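Local structure of glycosyl transferase (Staphylococcus aureus, 5U02) at residues Thr153-Asn158 and Val215-Gln220; Lys172-Asn177 and Val225-Val230; Tyr259-Lys262 and Ile267-Tyr270. The protein is a glycosyl transferase of the TarS family, built here from a helical linker domain and two C-terminal beta domains of the immunoglobulin-like E-set clan. All blocks are in the same frame, centred on the assembly; numbering follows the deposited sequence.

Contact 1: Thr153-Asn158 and Val215-Gln220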
loop_
_atom_site.group_PDB
_atom_site.type_symbol
_atom_site.label_atom_id
_atom_site.label_comp_id
_atom_site.label_asym_id
_atom_site.label_seq_id
_atom_site.Cartn_x
_atom_site.Cartn_y
_atom_site.Cartn_z
ATOM N N THR A 153 -14.347 -3.122 7.308
ATOM C CA THR A 153 -14.112 -4.001 8.440
ATOM C C THR A 153 -12.841 -3.580 9.159
ATOM O O THR A 153 -11.851 -3.189 8.530
ATOM C CB THR A 153 -14.033 -5.482 8.012
ATOM O OG1 THR A 153 -13.996 -6.310 9.177
ATOM C CG2 THR A 153 -12.803 -5.753 7.182
ATOM N N GLU A 154 -12.887 -3.647 10.485
ATOM C CA GLU A 154 -11.761 -3.306 11.339
ATOM C C GLU A 154 -11.316 -4.559 12.076
ATOM O O GLU A 154 -12.132 -5.226 12.719
ATOM C CB GLU A 154 -12.146 -2.204 12.330
ATOM C CG GLU A 154 -11.017 -1.722 13.215
ATOM C CD GLU A 154 -11.501 -0.756 14.272
ATOM O OE1 GLU A 154 -12.138 -1.216 15.247
ATOM O OE2 GLU A 154 -11.260 0.465 14.120
ATOM N N LEU A 155 -10.034 -4.889 11.962
ATOM C CA LEU A 155 -9.447 -6.028 12.654
ATOM C C LEU A 155 -8.434 -5.512 13.660
ATOM O O LEU A 155 -7.538 -4.740 13.304
ATOM C CB LEU A 155 -8.781 -6.990 11.669
ATOM C CG LEU A 155 -9.728 -7.545 10.602
ATOM C CD1 LEU A 155 -8.992 -8.508 9.692
ATOM C CD2 LEU A 155 -10.921 -8.219 11.256
ATOM N N THR A 156 -8.581 -5.929 14.915
ATOM C CA THR A 156 -7.717 -5.479 15.997
ATOM C C THR A 156 -6.826 -6.633 16.439
ATOM O O THR A 156 -7.322 -7.692 16.838
ATOM C CB THR A 156 -8.539 -4.951 17.172
ATOM O OG1 THR A 156 -9.299 -3.817 16.742
ATOM C CG2 THR A 156 -7.628 -4.531 18.314
ATOM N N LEU A 157 -5.514 -6.430 16.359
ATOM C CA LEU A 157 -4.549 -7.385 16.898
ATOM C C LEU A 157 -4.456 -7.154 18.400
ATOM O O LEU A 157 -3.790 -6.223 18.855
ATOM C CB LEU A 157 -3.189 -7.218 16.234
ATOM C CG LEU A 157 -3.129 -7.152 14.711
ATOM C CD1 LEU A 157 -1.680 -7.219 14.249
ATOM C CD2 LEU A 157 -3.941 -8.267 14.103
ATOM N N ASN A 158 -5.136 -7.997 19.179
ATOM C CA ASN A 158 -5.122 -7.822 20.629
ATOM C C ASN A 158 -3.782 -8.228 21.226
ATOM O O ASN A 158 -3.293 -7.583 22.161
ATOM C CB ASN A 158 -6.261 -8.615 21.272
ATOM C CG ASN A 158 -7.577 -7.857 21.265
ATOM O OD1 ASN A 158 -7.624 -6.677 20.912
ATOM N ND2 ASN A 158 -8.648 -8.524 21.678
ATOM N N VAL A 215 -12.668 -15.303 5.057
ATOM C CA VAL A 215 -11.905 -14.095 5.370
ATOM C C VAL A 215 -10.710 -14.469 6.239
ATOM O O VAL A 215 -10.872 -15.091 7.296
ATOM C CB VAL A 215 -12.783 -13.041 6.062
ATOM C CG1 VAL A 215 -12.017 -11.737 6.244
ATOM C CG2 VAL A 215 -14.061 -12.797 5.258
ATOM N N PHE A 216 -9.514 -14.095 5.790
ATOM C CA PHE A 216 -8.282 -14.232 6.551
ATOM C C PHE A 216 -7.611 -12.869 6.686
ATOM O O PHE A 216 -7.826 -11.961 5.878
ATOM C CB PHE A 216 -7.291 -15.197 5.877
ATOM C CG PHE A 216 -7.743 -16.631 5.831
ATOM C CD1 PHE A 216 -8.718 -17.035 4.938
ATOM C CD2 PHE A 216 -7.157 -17.585 6.651
ATOM C CE1 PHE A 216 -9.119 -18.359 4.882
ATOM C CE2 PHE A 216 -7.555 -18.912 6.595
ATOM C CZ PHE A 216 -8.534 -19.298 5.712
ATOM N N LEU A 217 -6.782 -12.738 7.717
ATOM C CA LEU A 217 -5.833 -11.638 7.822
ATOM C C LEU A 217 -4.433 -12.197 7.616
ATOM O O LEU A 217 -3.996 -13.074 8.369
ATOM C CB LEU A 217 -5.922 -10.935 9.175
ATOM C CG LEU A 217 -4.929 -9.774 9.306
ATOM C CD1 LEU A 217 -5.394 -8.582 8.480
ATOM C CD2 LEU A 217 -4.713 -9.366 10.755
ATOM N N GLU A 218 -3.741 -11.700 6.596
ATOM C CA GLU A 218 -2.361 -12.084 6.342
ATOM C C GLU A 218 -1.436 -11.093 7.032
ATOM O O GLU A 218 -1.620 -9.879 6.908
ATOM C CB GLU A 218 -2.070 -12.123 4.840
ATOM C CG GLU A 218 -0.637 -12.487 4.500
ATOM C CD GLU A 218 -0.226 -12.011 3.119
ATOM O OE1 GLU A 218 -0.424 -12.763 2.142
ATOM O OE2 GLU A 218 0.293 -10.880 3.010
ATOM N N VAL A 219 -0.454 -11.616 7.766
ATOM C CA VAL A 219 0.518 -10.812 8.500
ATOM C C VAL A 219 1.908 -11.279 8.095
ATOM O O VAL A 219 2.283 -12.424 8.368
ATOM C CB VAL A 219 0.334 -10.932 10.022
ATOM C CG1 VAL A 219 1.469 -10.225 10.747
ATOM C CG2 VAL A 219 -1.016 -10.366 10.440
ATOM N N GLN A 220 2.671 -10.397 7.456
ATOM C CA GLN A 220 3.963 -10.749 6.884
ATOM C C GLN A 220 5.081 -10.059 7.651
ATOM O O GLN A 220 5.016 -8.850 7.906
ATOM C CB GLN A 220 4.021 -10.372 5.403
ATOM C CG GLN A 220 5.386 -10.576 4.768
ATOM C CD GLN A 220 5.292 -11.049 3.330
ATOM O OE1 GLN A 220 6.096 -11.867 2.878
ATOM N NE2 GLN A 220 4.302 -10.541 2.605
#

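Contact 2: Lys172-Asn177 and Val225-Val230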
loop_
_atom_site.group_PDB
_atom_site.type_symbol
_atom_site.label_atom_id
_atom_site.label_comp_id
_atom_site.label_asym_id
_atom_site.label_seq_id
_atom_site.Cartn_x
_atom_site.Cartn_y
_atom_site.Cartn_z
ATOM N N LYS A 172 -7.341 -10.995 3.307
ATOM C CA LYS A 172 -7.329 -12.083 2.341
ATOM C C LYS A 172 -8.709 -12.711 2.242
ATOM O O LYS A 172 -9.286 -13.119 3.255
ATOM C CB LYS A 172 -6.298 -13.142 2.726
ATOM C CG LYS A 172 -6.203 -14.301 1.760
ATOM C CD LYS A 172 -5.145 -15.284 2.231
ATOM C CE LYS A 172 -5.006 -16.457 1.294
ATOM N NZ LYS A 172 -4.016 -17.410 1.838
ATOM N N LEU A 173 -9.231 -12.780 1.022
ATOM C CA LEU A 173 -10.401 -13.587 0.708
ATOM C C LEU A 173 -9.906 -14.865 0.042
ATOM O O LEU A 173 -9.186 -14.805 -0.958
ATOM C CB LEU A 173 -11.370 -12.834 -0.208
ATOM C CG LEU A 173 -11.884 -11.476 0.282
ATOM C CD1 LEU A 173 -12.912 -10.886 -0.682
ATOM C CD2 LEU A 173 -12.462 -11.584 1.689
ATOM N N HIS A 174 -10.262 -16.010 0.609
ATOM C CA HIS A 174 -9.799 -17.305 0.124
ATOM C C HIS A 174 -11.027 -18.149 -0.171
ATOM O O HIS A 174 -11.859 -18.359 0.716
ATOM C CB HIS A 174 -8.895 -17.981 1.160
ATOM C CG HIS A 174 -7.829 -18.860 0.571
ATOM N ND1 HIS A 174 -6.945 -19.578 1.355
ATOM C CD2 HIS A 174 -7.506 -19.140 -0.716
ATOM C CE1 HIS A 174 -6.125 -20.257 0.572
ATOM N NE2 HIS A 174 -6.444 -20.011 -0.688
ATOM N N SER A 175 -11.160 -18.608 -1.414
ATOM C CA SER A 175 -12.289 -19.465 -1.747
ATOM C C SER A 175 -12.197 -20.754 -0.945
ATOM O O SER A 175 -11.109 -21.190 -0.560
ATOM C CB SER A 175 -12.335 -19.762 -3.251
ATOM O OG SER A 175 -11.210 -20.508 -3.690
ATOM N N ARG A 176 -13.359 -21.354 -0.667
ATOM C CA ARG A 176 -13.384 -22.537 0.191
ATOM C C ARG A 176 -12.527 -23.658 -0.383
ATOM O O ARG A 176 -11.874 -24.394 0.365
ATOM C CB ARG A 176 -14.826 -23.010 0.405
ATOM C CG ARG A 176 -14.964 -24.366 1.113
ATOM C CD ARG A 176 -14.459 -24.294 2.547
ATOM N NE ARG A 176 -14.934 -23.104 3.237
ATOM C CZ ARG A 176 -16.051 -23.058 3.961
ATOM N NH1 ARG A 176 -16.823 -24.134 4.071
ATOM N NH2 ARG A 176 -16.417 -21.932 4.565
ATOM N N ASN A 177 -12.492 -23.792 -1.708
ATOM C CA ASN A 177 -11.661 -24.819 -2.329
ATOM C C ASN A 177 -10.206 -24.388 -2.485
ATOM O O ASN A 177 -9.460 -25.049 -3.212
ATOM C CB ASN A 177 -12.238 -25.222 -3.691
ATOM C CG ASN A 177 -12.246 -24.078 -4.702
ATOM O OD1 ASN A 177 -11.666 -23.012 -4.477
ATOM N ND2 ASN A 177 -12.905 -24.304 -5.830
ATOM N N VAL A 225 5.050 -15.723 6.886
ATOM C CA VAL A 225 3.668 -15.316 6.669
ATOM C C VAL A 225 2.764 -16.057 7.644
ATOM O O VAL A 225 2.842 -17.286 7.768
ATOM C CB VAL A 225 3.228 -15.571 5.219
ATOM C CG1 VAL A 225 1.823 -15.054 5.006
ATOM C CG2 VAL A 225 4.194 -14.911 4.248
ATOM N N PHE A 226 1.907 -15.311 8.332
ATOM C CA PHE A 226 0.843 -15.879 9.143
ATOM C C PHE A 226 -0.483 -15.734 8.410
ATOM O O PHE A 226 -0.780 -14.679 7.842
ATOM C CB PHE A 226 0.756 -15.195 10.508
ATOM C CG PHE A 226 1.961 -15.415 11.377
ATOM C CD1 PHE A 226 2.230 -16.665 11.913
ATOM C CD2 PHE A 226 2.820 -14.368 11.665
ATOM C CE1 PHE A 226 3.337 -16.868 12.714
ATOM C CE2 PHE A 226 3.930 -14.565 12.467
ATOM C CZ PHE A 226 4.189 -15.816 12.991
ATOM N N GLU A 227 -1.267 -16.803 8.411
ATOM C CA GLU A 227 -2.621 -16.794 7.875
ATOM C C GLU A 227 -3.560 -16.945 9.063
ATOM O O GLU A 227 -3.638 -18.021 9.665
ATOM C CB GLU A 227 -2.812 -17.917 6.856
ATOM C CG GLU A 227 -3.796 -17.603 5.739
ATOM C CD GLU A 227 -4.187 -18.841 4.944
ATOM O OE1 GLU A 227 -4.880 -18.700 3.912
ATOM O OE2 GLU A 227 -3.805 -19.957 5.356
ATOM N N VAL A 228 -4.253 -15.871 9.425
ATOM C CA VAL A 228 -5.129 -15.879 10.593
ATOM C C VAL A 228 -6.570 -15.819 10.105
ATOM O O VAL A 228 -6.989 -14.817 9.510
ATOM C CB VAL A 228 -4.823 -14.725 11.555
ATOM C CG1 VAL A 228 -5.786 -14.773 12.746
ATOM C CG2 VAL A 228 -3.385 -14.803 12.028
ATOM N N ARG A 229 -7.324 -16.893 10.356
ATOM C CA ARG A 229 -8.750 -16.918 10.047
ATOM C C ARG A 229 -9.488 -16.061 11.065
ATOM O O ARG A 229 -9.223 -16.150 12.269
ATOM C CB ARG A 229 -9.265 -18.362 10.055
ATOM C CG ARG A 229 -10.730 -18.527 9.689
ATOM C CD ARG A 229 -10.866 -18.754 8.197
ATOM N NE ARG A 229 -12.197 -19.154 7.787
ATOM C CZ ARG A 229 -13.205 -18.304 7.612
ATOM N NH1 ARG A 229 -13.035 -17.007 7.837
ATOM N NH2 ARG A 229 -14.407 -18.737 7.226
ATOM N N VAL A 230 -10.386 -15.201 10.586
ATOM C CA VAL A 230 -10.959 -14.168 11.439
ATOM C C VAL A 230 -12.468 -14.339 11.541
ATOM O O VAL A 230 -13.122 -14.901 10.655
ATOM C CB VAL A 230 -10.609 -12.749 10.938
ATOM C CG1 VAL A 230 -9.099 -12.564 10.867
ATOM C CG2 VAL A 230 -11.251 -12.480 9.596
#

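Contact 3: Tyr259-Lys262 and Ile267-Tyr270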
loop_
_atom_site.group_PDB
_atom_site.type_symbol
_atom_site.label_atom_id
_atom_site.label_comp_id
_atom_site.label_asym_id
_atom_site.label_seq_id
_atom_site.Cartn_x
_atom_site.Cartn_y
_atom_site.Cartn_z
ATOM N N TYR A 259 -21.757 -14.101 6.565
ATOM C CA TYR A 259 -22.305 -15.063 7.511
ATOM C C TYR A 259 -21.150 -15.683 8.277
ATOM O O TYR A 259 -19.977 -15.471 7.953
ATOM C CB TYR A 259 -23.138 -16.140 6.806
ATOM C CG TYR A 259 -22.302 -17.052 5.940
ATOM C CD1 TYR A 259 -21.820 -16.618 4.714
ATOM C CD2 TYR A 259 -21.988 -18.342 6.344
ATOM C CE1 TYR A 259 -21.037 -17.440 3.909
ATOM C CE2 TYR A 259 -21.210 -19.174 5.546
ATOM C CZ TYR A 259 -20.740 -18.722 4.331
ATOM O OH TYR A 259 -19.969 -19.565 3.553
ATOM N N PHE A 260 -21.501 -16.464 9.293
ATOM C CA PHE A 260 -20.541 -17.064 10.204
ATOM C C PHE A 260 -20.643 -18.577 10.115
ATOM O O PHE A 260 -21.748 -19.130 10.097
ATOM C CB PHE A 260 -20.781 -16.574 11.633
ATOM C CG PHE A 260 -20.637 -15.086 11.779
ATOM C CD1 PHE A 260 -19.386 -14.511 11.941
ATOM C CD2 PHE A 260 -21.744 -14.258 11.714
ATOM C CE1 PHE A 260 -19.248 -13.136 12.055
ATOM C CE2 PHE A 260 -21.613 -12.888 11.835
ATOM C CZ PHE A 260 -20.363 -12.324 12.008
ATOM N N THR A 261 -19.492 -19.236 10.052
ATOM C CA THR A 261 -19.456 -20.661 9.780
ATOM C C THR A 261 -19.907 -21.459 10.996
ATOM O O THR A 261 -19.820 -21.012 12.143
ATOM C CB THR A 261 -18.052 -21.096 9.359
ATOM O OG1 THR A 261 -17.112 -20.755 10.389
ATOM C CG2 THR A 261 -17.658 -20.416 8.057
ATOM N N LYS A 262 -20.384 -22.671 10.722
ATOM C CA LYS A 262 -20.969 -23.507 11.759
ATOM C C LYS A 262 -19.906 -24.090 12.682
ATOM O O LYS A 262 -20.104 -24.147 13.902
ATOM C CB LYS A 262 -21.781 -24.629 11.118
ATOM C CG LYS A 262 -22.772 -25.266 12.056
ATOM C CD LYS A 262 -23.704 -24.202 12.594
ATOM C CE LYS A 262 -24.702 -24.776 13.569
ATOM N NZ LYS A 262 -25.323 -23.691 14.374
ATOM N N ILE A 267 -16.082 -15.699 9.916
ATOM C CA ILE A 267 -16.910 -14.946 8.981
ATOM C C ILE A 267 -16.487 -15.261 7.553
ATOM O O ILE A 267 -15.295 -15.381 7.244
ATOM C CB ILE A 267 -16.840 -13.436 9.279
ATOM C CG1 ILE A 267 -17.847 -12.676 8.416
ATOM C CG2 ILE A 267 -15.426 -12.894 9.077
ATOM C CD1 ILE A 267 -18.050 -11.247 8.849
ATOM N N SER A 268 -17.479 -15.416 6.678
ATOM C CA SER A 268 -17.249 -15.690 5.268
ATOM C C SER A 268 -18.239 -14.879 4.441
ATOM O O SER A 268 -19.168 -14.265 4.972
ATOM C CB SER A 268 -17.376 -17.187 4.965
ATOM O OG SER A 268 -16.410 -17.936 5.683
ATOM N N LEU A 269 -18.031 -14.871 3.126
ATOM C CA LEU A 269 -18.893 -14.154 2.194
ATOM C C LEU A 269 -19.490 -15.138 1.198
ATOM O O LEU A 269 -18.756 -15.869 0.524
ATOM C CB LEU A 269 -18.121 -13.058 1.455
ATOM C CG LEU A 269 -17.293 -12.125 2.346
ATOM C CD1 LEU A 269 -16.602 -11.049 1.525
ATOM C CD2 LEU A 269 -18.165 -11.500 3.421
ATOM N N TYR A 270 -20.818 -15.145 1.101
ATOM C CA TYR A 270 -21.541 -16.011 0.177
ATOM C C TYR A 270 -22.020 -15.178 -1.006
ATOM O O TYR A 270 -22.719 -14.174 -0.819
ATOM C CB TYR A 270 -22.716 -16.688 0.883
ATOM C CG TYR A 270 -23.373 -17.806 0.105
ATOM C CD1 TYR A 270 -22.785 -19.061 0.023
ATOM C CD2 TYR A 270 -24.598 -17.615 -0.522
ATOM C CE1 TYR A 270 -23.392 -20.093 -0.680
ATOM C CE2 TYR A 270 -25.211 -18.640 -1.229
ATOM C CZ TYR A 270 -24.605 -19.870 -1.302
ATOM O OH TYR A 270 -25.215 -20.884 -1.999
#

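Contact 1: Thr153-Asn158 and Val215-Gln220
The CA atoms of Leu155 and Leu217 approach to 8.2 Å, which is the nearest backbone approach of Thr153-Asn158 to Val215-Gln220 and too far for strand pairing, so the two strands meet through side chains alone. Leu217 carries the contact with both of its methyl branches. With its CG anti to the backbone N (chi1 180°), the side chain reaches across and forks: CD1 lies 3.8 Å from CD1 of Leu155, and CD2 lies 3.6 Å from CD2 of Leu157. Leu155 and Leu217 run antiparallel alongside one another, and Leu155 CD1 is also 3.9 Å from Leu217 CB. Leucines meeting between strands that do not pair with each other are consistent with the sandwich-like core expected of an E-set domain. Strand 150-159 bonds to strands 138-146 and 193-199, strand 212-221 to 168-175, 224-229 and 267-274, and the sheet curls round to set the two face to face. Leu171 touches Leu155, and Phe196 and Val230 touch Leu217, extending the apolar interior. Glu154 bonds to Thr142 and to Tyr206 of the third subunit, and Gln220 to Gly165 of the second subunit.

Contact 2: Lys172-Asn177 and Val225-Val230
Lys172 and Glu227 reach for each other across a backbone separation of 8.7 Å between their CA atoms and close it with a salt bridge, Lys172 NZ donating to Glu227 OE1 at 2.6 Å. The lysine is drawn out straight, its CG anti to the backbone N (chi1 -179°) and every later torsion also extended, which sets the ammonium at full reach toward Glu227. The two side chains cross at about a right angle, and NZ comes to OE1 from above the carboxylate, 49° out of its plane. This is the close-packed part of the contact. The lysine CE follows its nitrogen to 3.4 Å from the same Glu227 OE1, and it also lies over one face of the His174 ring, 3.6 Å above the plane and offset toward the rim. Ring atom ND1 of His174 is 3.4 Å from Glu227 OE1, with the ring and carboxylate planes 53° apart.

None of the three touching residues is buried, and away from this cluster the segments separate. Arg176 NH2 and Arg229 NH2 stay 4.6 Å apart, and both are salt-bridged to Asp214 OD1, which gathers the two guanidinium groups. Beyond Ser175 the chain leaves the strand, and Ser175 OG donates to Asn177 OD1 at 2.7 Å, a bond within the segment where the chain passes from strand to loop.

Strand 212-221 lies between the two segments: Lys172 shares backbone bonds with Phe216 on one side, and Phe226 does so with Val219 on the other. The salt bridge therefore spans a central strand, beside the Phe216 side chain, while Thr181 and Tyr183 of strand 181-190 touch the lysine.

Contact 3: Tyr259-Lys262 and Ile267-Tyr270
Tyr259 holds its CG between the backbone N and the carbonyl carbon (chi1 68°), and this folds the ring back over the neighbouring strand, where CE1 lies 3.5 Å from Tyr270 CB and CZ lies 3.8 Å from Ser268 CB. The backbone N of Tyr270 faces the edge of the same ring, in its plane. Phe260, the next residue, points to the other face of the sheet; with CG anti to its carbonyl carbon, its ring lies along Ile267, CE1 being 3.7 Å from Ile267 CB. The two segments are the facing ends of a beta hairpin, strands 252-260 and 267-274, joined by a short connection. Tyr259 and Ser268 form an antiparallel hydrogen-bonded pair: Ser268 N gives to Tyr259 O at 2.8 Å with an angle of 165° at the hydrogen, and Tyr259 N gives to Ser268 O at 3.0 Å with 154°. Tyr259 O also receives the CA-H of Ile267, whose CA is 3.3 Å away. The next pair, Phe260 with Ile267, is non-hydrogen-bonded and closes to 4.4 Å between CA atoms. Thr261 continues the contact past the strand end by setting its CG2 beside Ser268 OG. Thr261 OG1 accepts from Asn266 N across the connection, while Ser268 OG is held by Asp214. On the Phe260 side Met141 touches both Phe260 and Ile267, and Arg234 makes a cation-pi contact with the Phe260 ring. An imidazole about 3 Å from the Tyr270 side chain probably comes from the crystallisation liquor.

Overall arrangement
All three contacts lie within the first C-terminal domain, of the E-set clan, and share strand 212-221 as a reference: it supplies half of contact 1, runs between the two segments of contact 2, and pairs with strand 267-274 of contact 3. Contact 1 is buried and purely apolar, packing two strands that do not pair with each other. Contact 2 is at the surface, about 10 Å from contact 1 between centres, and relies on charge. Contact 3 is partly buried and is the one of the three with backbone pairing between its segments, backed by rings. Direct bridges join them: Leu217 N probably bonds to Val228 O, 2.8 Å away, and Arg229 NH1 to Ile267 O, 2.8 Å away.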